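Local structure of malonyl CoA-ACP transacylase (3K89) at residues Val145-Val159 with Ile171-Leu185. The protein probably transfers the malonyl group from malonyl-CoA to holo acyl carrier protein, as a malonyltransferase of the FabD family. Numbering follows the deposited sequence.
Sequences VLEVCAEAAGSQVVV and IGGDAAAVDRALALL
Val159 and Gly172 form an antiparallel hydrogen-bonded pair, with Val159 N to Gly172 O at 3.0 Å. They lie in the hairpin of strands 158-165 and 168-172. This belongs to the small ferredoxin-like subdomain of the acyltransferase fold, where helices 142-152 and 175-187 pack on one face of a mixed sheet. The two helix segments run at 127° to each other, with axes 8.6 Å apart at closest approach. Ala152 is the knob between them, among Ala177, Arg180, Ala181 and Leu184; its CB comes within 3.5 Å of Ala181 N. With CG1 anti to the amide N (chi1 162°), Val148 rests that methyl on Ala181 O and CB and on Leu185 CG. From the sheet, Val158 packs its CB on Ala177 CB at 3.7 Å. Asp174 OD2 accepts from Val157 N at 2.8 Å through its anti lone pair, and its carboxylate stacks on the Gln156 amide. Arg180 ties down the chain leaving helix 142-152. The Arg180 side chain bends at chi3 and grips Ala152 O side-on, with NE at 2.8 Å and NH2 at a longer 3.2 Å. Arg180 NH1 and NH2 grip Gln156 OE1 end-on, each at 2.9 Å, with the amide and guanidinium planes only 24° apart.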
ATOM      1  N   VAL A 145       1.654  -8.465  21.302  1.00 25.00           N
ATOM      2  CA  VAL A 145       2.243  -7.265  20.695  1.00 23.75           C
ATOM      3  C   VAL A 145       1.534  -5.992  21.164  1.00 23.33           C
ATOM      4  O   VAL A 145       2.174  -4.969  21.440  1.00 22.28           O
ATOM      5  CB  VAL A 145       2.236  -7.354  19.147  1.00 23.53           C
ATOM      6  CG1 VAL A 145       2.950  -6.145  18.533  1.00 22.86           C
ATOM      7  CG2 VAL A 145       2.904  -8.635  18.682  1.00 23.43           C
ATOM      8  N   LEU A 146       0.208  -6.049  21.253  1.00 22.93           N
ATOM      9  CA  LEU A 146      -0.570  -4.876  21.645  1.00 24.02           C
ATOM     10  C   LEU A 146      -0.329  -4.486  23.101  1.00 24.62           C
ATOM     11  O   LEU A 146      -0.267  -3.300  23.433  1.00 23.99           O
ATOM     12  CB  LEU A 146      -2.058  -5.111  21.397  1.00 24.34           C
ATOM     13  CG  LEU A 146      -2.638  -4.783  20.012  1.00 26.08           C
ATOM     14  CD1 LEU A 146      -1.685  -5.027  18.857  1.00 29.01           C
ATOM     15  CD2 LEU A 146      -3.915  -5.578  19.802  1.00 26.89           C
ATOM     16  N   GLU A 147      -0.165  -5.486  23.959  1.00 25.19           N
ATOM     17  CA  GLU A 147       0.080  -5.186  25.366  1.00 26.56           C
ATOM     18  C   GLU A 147       1.515  -4.679  25.532  1.00 25.48           C
ATOM     19  O   GLU A 147       1.748  -3.746  26.296  1.00 26.07           O
ATOM     20  CB  GLU A 147      -0.238  -6.389  26.274  1.00 27.58           C
ATOM     21  CG  GLU A 147      -0.610  -5.996  27.731  1.00 31.74           C
ATOM     22  CD  GLU A 147      -2.131  -5.956  28.013  1.00 37.78           C
ATOM     23  OE1 GLU A 147      -2.890  -6.786  27.459  1.00 39.83           O
ATOM     24  OE2 GLU A 147      -2.566  -5.099  28.820  1.00 40.28           O
ATOM     25  N   VAL A 148       2.448  -5.255  24.773  1.00 24.74           N
ATOM     26  CA  VAL A 148       3.861  -4.818  24.770  1.00 24.21           C
ATOM     27  C   VAL A 148       3.987  -3.346  24.340  1.00 22.82           C
ATOM     28  O   VAL A 148       4.710  -2.572  24.964  1.00 22.28           O
ATOM     29  CB  VAL A 148       4.775  -5.738  23.902  1.00 24.78           C
ATOM     30  CG1 VAL A 148       6.082  -5.047  23.544  1.00 24.91           C
ATOM     31  CG2 VAL A 148       5.086  -7.039  24.624  1.00 26.93           C
ATOM     32  N   CYS A 149       3.270  -2.959  23.285  1.00 21.44           N
ATOM     33  CA  CYS A 149       3.312  -1.568  22.829  1.00 20.59           C
ATOM     34  C   CYS A 149       2.871  -0.605  23.926  1.00 20.38           C
ATOM     35  O   CYS A 149       3.490   0.432  24.132  1.00 19.01           O
ATOM     36  CB  CYS A 149       2.451  -1.369  21.577  1.00 20.52           C
ATOM     37  SG  CYS A 149       3.201  -2.015  20.091  1.00 19.15           S
ATOM     38  N   ALA A 150       1.797  -0.955  24.626  1.00 20.21           N
ATOM     39  CA  ALA A 150       1.279  -0.111  25.690  1.00 21.15           C
ATOM     40  C   ALA A 150       2.307   0.011  26.818  1.00 21.18           C
ATOM     41  O   ALA A 150       2.524   1.105  27.358  1.00 21.50           O
ATOM     42  CB  ALA A 150      -0.036  -0.681  26.218  1.00 21.98           C
ATOM     43  N   GLU A 151       2.956  -1.101  27.133  1.00 21.28           N
ATOM     44  CA  GLU A 151       3.946  -1.134  28.217  1.00 22.28           C
ATOM     45  C   GLU A 151       5.232  -0.383  27.896  1.00 21.31           C
ATOM     46  O   GLU A 151       5.854   0.194  28.792  1.00 21.39           O
ATOM     47  CB  GLU A 151       4.283  -2.570  28.577  1.00 22.74           C
ATOM     48  CG  GLU A 151       3.126  -3.299  29.237  1.00 27.31           C
ATOM     49  CD  GLU A 151       3.479  -4.702  29.673  1.00 30.61           C
ATOM     50  OE1 GLU A 151       4.613  -5.163  29.391  1.00 31.41           O
ATOM     51  OE2 GLU A 151       2.599  -5.343  30.297  1.00 34.97           O
ATOM     52  N   ALA A 152       5.615  -0.403  26.618  1.00 20.17           N
ATOM     53  CA  ALA A 152       6.852   0.241  26.145  1.00 18.97           C
ATOM     54  C   ALA A 152       6.744   1.751  25.908  1.00 18.49           C
ATOM     55  O   ALA A 152       7.749   2.461  25.923  1.00 17.97           O
ATOM     56  CB  ALA A 152       7.339  -0.441  24.876  1.00 19.20           C
ATOM     57  N   ALA A 153       5.536   2.245  25.662  1.00 18.34           N
ATOM     58  CA  ALA A 153       5.356   3.629  25.200  1.00 17.74           C
ATOM     59  C   ALA A 153       5.971   4.728  26.079  1.00 17.41           C
ATOM     60  O   ALA A 153       6.652   5.634  25.567  1.00 16.76           O
ATOM     61  CB  ALA A 153       3.858   3.924  24.927  1.00 18.03           C
ATOM     62  N   GLY A 154       5.747   4.645  27.389  1.00 17.29           N
ATOM     63  CA  GLY A 154       6.111   5.740  28.285  1.00 17.88           C
ATOM     64  C   GLY A 154       5.462   7.030  27.835  1.00 18.38           C
ATOM     65  O   GLY A 154       4.234   7.086  27.660  1.00 18.97           O
ATOM     66  N   SER A 155       6.294   8.042  27.608  1.00 18.04           N
ATOM     67  CA  SER A 155       5.866   9.370  27.158  1.00 18.24           C
ATOM     68  C   SER A 155       5.987   9.518  25.647  1.00 18.00           C
ATOM     69  O   SER A 155       5.789  10.613  25.110  1.00 18.95           O
ATOM     70  CB  SER A 155       6.701  10.458  27.826  1.00 18.52           C
ATOM     71  OG  SER A 155       6.457  10.477  29.223  1.00 21.03           O
ATOM     72  N   GLN A 156       6.319   8.427  24.969  1.00 17.26           N
ATOM     73  CA  GLN A 156       6.508   8.449  23.522  1.00 17.17           C
ATOM     74  C   GLN A 156       5.428   7.605  22.856  1.00 16.63           C
ATOM     75  O   GLN A 156       4.477   7.182  23.521  1.00 17.26           O
ATOM     76  CB  GLN A 156       7.915   7.966  23.162  1.00 16.60           C
ATOM     77  CG  GLN A 156       9.007   8.928  23.639  1.00 17.01           C
ATOM     78  CD  GLN A 156      10.399   8.387  23.375  1.00 17.72           C
ATOM     79  OE1 GLN A 156      10.724   7.280  23.784  1.00 17.72           O
ATOM     80  NE2 GLN A 156      11.223   9.169  22.695  1.00 17.95           N
ATOM     81  N   VAL A 157       5.573   7.361  21.555  1.00 15.76           N
ATOM     82  CA  VAL A 157       4.551   6.643  20.796  1.00 15.57           C
ATOM     83  C   VAL A 157       5.108   5.347  20.230  1.00 15.26           C
ATOM     84  O   VAL A 157       6.137   5.346  19.557  1.00 14.67           O
ATOM     85  CB  VAL A 157       3.982   7.534  19.651  1.00 16.16           C
ATOM     86  CG1 VAL A 157       3.101   6.693  18.688  1.00 16.54           C
ATOM     87  CG2 VAL A 157       3.191   8.712  20.235  1.00 15.84           C
ATOM     88  N   VAL A 158       4.446   4.235  20.537  1.00 14.76           N
ATOM     89  CA  VAL A 158       4.673   2.988  19.809  1.00 15.01           C
ATOM     90  C   VAL A 158       3.356   2.239  19.752  1.00 15.54           C
ATOM     91  O   VAL A 158       2.730   1.969  20.783  1.00 16.07           O
ATOM     92  CB  VAL A 158       5.840   2.116  20.389  1.00 15.45           C
ATOM     93  CG1 VAL A 158       5.623   1.793  21.874  1.00 16.32           C
ATOM     94  CG2 VAL A 158       6.050   0.838  19.557  1.00 15.22           C
ATOM     95  N   VAL A 159       2.922   1.938  18.536  1.00 15.28           N
ATOM     96  CA  VAL A 159       1.592   1.372  18.317  1.00 15.61           C
ATOM     97  C   VAL A 159       1.649   0.386  17.155  1.00 15.29           C
ATOM     98  O   VAL A 159       2.558   0.451  16.327  1.00 14.47           O
ATOM     99  CB  VAL A 159       0.536   2.488  17.965  1.00 15.25           C
ATOM    100  CG1 VAL A 159       0.256   3.440  19.140  1.00 17.24           C
ATOM    101  CG2 VAL A 159       0.917   3.266  16.689  1.00 16.22           C
ATOM    102  N   ILE A 171       4.814  -2.672  13.919  1.00 12.63           N
ATOM    103  CA  ILE A 171       4.662  -1.610  14.911  1.00 12.60           C
ATOM    104  C   ILE A 171       5.493  -0.406  14.497  1.00 12.62           C
ATOM    105  O   ILE A 171       6.416  -0.544  13.702  1.00 13.31           O
ATOM    106  CB  ILE A 171       5.072  -2.070  16.345  1.00 12.45           C
ATOM    107  CG1 ILE A 171       6.568  -2.410  16.424  1.00 13.71           C
ATOM    108  CG2 ILE A 171       4.232  -3.280  16.776  1.00 13.67           C
ATOM    109  CD1 ILE A 171       7.013  -2.822  17.844  1.00 14.90           C
ATOM    110  N   GLY A 172       5.113   0.764  14.989  1.00 12.65           N
ATOM    111  CA  GLY A 172       5.816   1.975  14.614  1.00 12.26           C
ATOM    112  C   GLY A 172       5.640   3.096  15.604  1.00 11.90           C
ATOM    113  O   GLY A 172       4.765   3.049  16.467  1.00 12.42           O
ATOM    114  N   GLY A 173       6.464   4.127  15.450  1.00 11.61           N
ATOM    115  CA  GLY A 173       6.352   5.312  16.288  1.00 12.10           C
ATOM    116  C   GLY A 173       7.722   5.923  16.511  1.00 13.03           C
ATOM    117  O   GLY A 173       8.590   5.849  15.632  1.00 13.66           O
ATOM    118  N   ASP A 174       7.903   6.514  17.689  1.00 13.36           N
ATOM    119  CA  ASP A 174       9.233   7.012  18.084  1.00 13.81           C
ATOM    120  C   ASP A 174      10.249   5.876  18.106  1.00 14.65           C
ATOM    121  O   ASP A 174       9.970   4.778  18.596  1.00 15.13           O
ATOM    122  CB  ASP A 174       9.156   7.695  19.457  1.00 14.29           C
ATOM    123  CG  ASP A 174       8.355   8.985  19.423  1.00 15.50           C
ATOM    124  OD1 ASP A 174       8.830   9.987  18.826  1.00 16.76           O
ATOM    125  OD2 ASP A 174       7.252   9.006  20.000  1.00 16.07           O
ATOM    126  N   ALA A 175      11.440   6.140  17.564  1.00 14.34           N
ATOM    127  CA  ALA A 175      12.469   5.120  17.464  1.00 14.76           C
ATOM    128  C   ALA A 175      12.759   4.461  18.818  1.00 14.72           C
ATOM    129  O   ALA A 175      12.837   3.240  18.904  1.00 15.35           O
ATOM    130  CB  ALA A 175      13.762   5.708  16.870  1.00 15.36           C
ATOM    131  N   ALA A 176      12.916   5.276  19.861  1.00 15.27           N
ATOM    132  CA  ALA A 176      13.288   4.753  21.193  1.00 15.34           C
ATOM    133  C   ALA A 176      12.195   3.843  21.723  1.00 14.99           C
ATOM    134  O   ALA A 176      12.480   2.827  22.334  1.00 14.80           O
ATOM    135  CB  ALA A 176      13.536   5.888  22.166  1.00 15.40           C
ATOM    136  N   ALA A 177      10.941   4.190  21.434  1.00 14.32           N
ATOM    137  CA  ALA A 177       9.810   3.401  21.903  1.00 14.38           C
ATOM    138  C   ALA A 177       9.655   2.081  21.151  1.00 14.61           C
ATOM    139  O   ALA A 177       9.299   1.067  21.752  1.00 13.52           O
ATOM    140  CB  ALA A 177       8.516   4.229  21.844  1.00 14.54           C
ATOM    141  N   VAL A 178       9.919   2.091  19.837  1.00 14.26           N
ATOM    142  CA  VAL A 178       9.926   0.865  19.057  1.00 15.24           C
ATOM    143  C   VAL A 178      11.041  -0.048  19.604  1.00 15.63           C
ATOM    144  O   VAL A 178      10.829  -1.240  19.816  1.00 15.11           O
ATOM    145  CB  VAL A 178      10.089   1.161  17.526  1.00 15.33           C
ATOM    146  CG1 VAL A 178      10.302  -0.121  16.738  1.00 17.16           C
ATOM    147  CG2 VAL A 178       8.854   1.905  17.017  1.00 15.30           C
ATOM    148  N   ASP A 179      12.203   0.534  19.889  1.00 16.60           N
ATOM    149  CA  ASP A 179      13.308  -0.260  20.434  1.00 17.91           C
ATOM    150  C   ASP A 179      12.956  -0.832  21.807  1.00 18.49           C
ATOM    151  O   ASP A 179      13.259  -2.001  22.075  1.00 20.27           O
ATOM    152  CB  ASP A 179      14.621   0.525  20.466  1.00 18.26           C
ATOM    153  CG  ASP A 179      15.326   0.556  19.119  1.00 20.88           C
ATOM    154  OD1 ASP A 179      14.995  -0.264  18.230  1.00 22.48           O
ATOM    155  OD2 ASP A 179      16.225   1.404  18.947  1.00 23.39           O
ATOM    156  N   ARG A 180      12.301  -0.044  22.660  1.00 18.36           N
ATOM    157  CA  ARG A 180      11.811  -0.571  23.942  1.00 18.05           C
ATOM    158  C   ARG A 180      10.813  -1.724  23.749  1.00 18.79           C
ATOM    159  O   ARG A 180      10.896  -2.747  24.437  1.00 18.66           O
ATOM    160  CB  ARG A 180      11.223   0.517  24.833  1.00 17.52           C
ATOM    161  CG  ARG A 180      12.247   1.507  25.409  1.00 17.33           C
ATOM    162  CD  ARG A 180      11.602   2.394  26.455  1.00 14.05           C
ATOM    163  NE  ARG A 180      10.458   3.178  25.978  1.00 16.65           N
ATOM    164  CZ  ARG A 180      10.546   4.400  25.464  1.00 15.93           C
ATOM    165  NH1 ARG A 180      11.734   4.985  25.313  1.00 17.17           N
ATOM    166  NH2 ARG A 180       9.445   5.038  25.076  1.00 17.04           N
ATOM    167  N   ALA A 181       9.889  -1.580  22.798  1.00 18.84           N
ATOM    168  CA  ALA A 181       8.946  -2.657  22.506  1.00 19.72           C
ATOM    169  C   ALA A 181       9.662  -3.930  22.060  1.00 20.52           C
ATOM    170  O   ALA A 181       9.298  -5.034  22.476  1.00 20.43           O
ATOM    171  CB  ALA A 181       7.910  -2.210  21.466  1.00 19.33           C
ATOM    172  N   LEU A 182      10.682  -3.770  21.224  1.00 20.80           N
ATOM    173  CA  LEU A 182      11.482  -4.886  20.759  1.00 22.35           C
ATOM    174  C   LEU A 182      12.190  -5.594  21.919  1.00 23.03           C
ATOM    175  O   LEU A 182      12.212  -6.821  21.950  1.00 23.56           O
ATOM    176  CB  LEU A 182      12.483  -4.437  19.690  1.00 22.58           C
ATOM    177  CG  LEU A 182      11.892  -3.986  18.344  1.00 23.41           C
ATOM    178  CD1 LEU A 182      12.997  -3.506  17.392  1.00 24.51           C
ATOM    179  CD2 LEU A 182      11.055  -5.075  17.689  1.00 25.86           C
ATOM    180  N   ALA A 183      12.735  -4.814  22.857  1.00 23.57           N
ATOM    181  CA  ALA A 183      13.349  -5.356  24.086  1.00 24.44           C
ATOM    182  C   ALA A 183      12.352  -6.180  24.909  1.00 25.41           C
ATOM    183  O   ALA A 183      12.680  -7.289  25.350  1.00 26.14           O
ATOM    184  CB  ALA A 183      13.937  -4.235  24.937  1.00 23.92           C
ATOM    185  N   LEU A 184      11.145  -5.649  25.102  1.00 26.04           N
ATOM    186  CA  LEU A 184      10.112  -6.339  25.882  1.00 27.24           C
ATOM    187  C   LEU A 184       9.643  -7.630  25.202  1.00 28.57           C
ATOM    188  O   LEU A 184       9.401  -8.648  25.873  1.00 28.71           O
ATOM    189  CB  LEU A 184       8.927  -5.414  26.190  1.00 26.60           C
ATOM    190  CG  LEU A 184       9.174  -4.187  27.075  1.00 26.81           C
ATOM    191  CD1 LEU A 184       7.875  -3.430  27.313  1.00 26.91           C
ATOM    192  CD2 LEU A 184       9.823  -4.571  28.409  1.00 26.78           C
ATOM    193  N   LEU A 185       9.539  -7.591  23.874  1.00 29.59           N
ATOM    194  CA  LEU A 185       9.220  -8.785  23.099  1.00 31.10           C
ATOM    195  C   LEU A 185      10.295  -9.852  23.268  1.00 32.30           C
ATOM    196  O   LEU A 185       9.980 -11.037  23.435  1.00 32.46           O
ATOM    197  CB  LEU A 185       9.013  -8.446  21.617  1.00 30.91           C
ATOM    198  CG  LEU A 185       7.657  -7.823  21.261  1.00 31.89           C
ATOM    199  CD1 LEU A 185       7.746  -7.120  19.917  1.00 29.88           C
ATOM    200  CD2 LEU A 185       6.528  -8.852  21.253  1.00 31.88           C
TER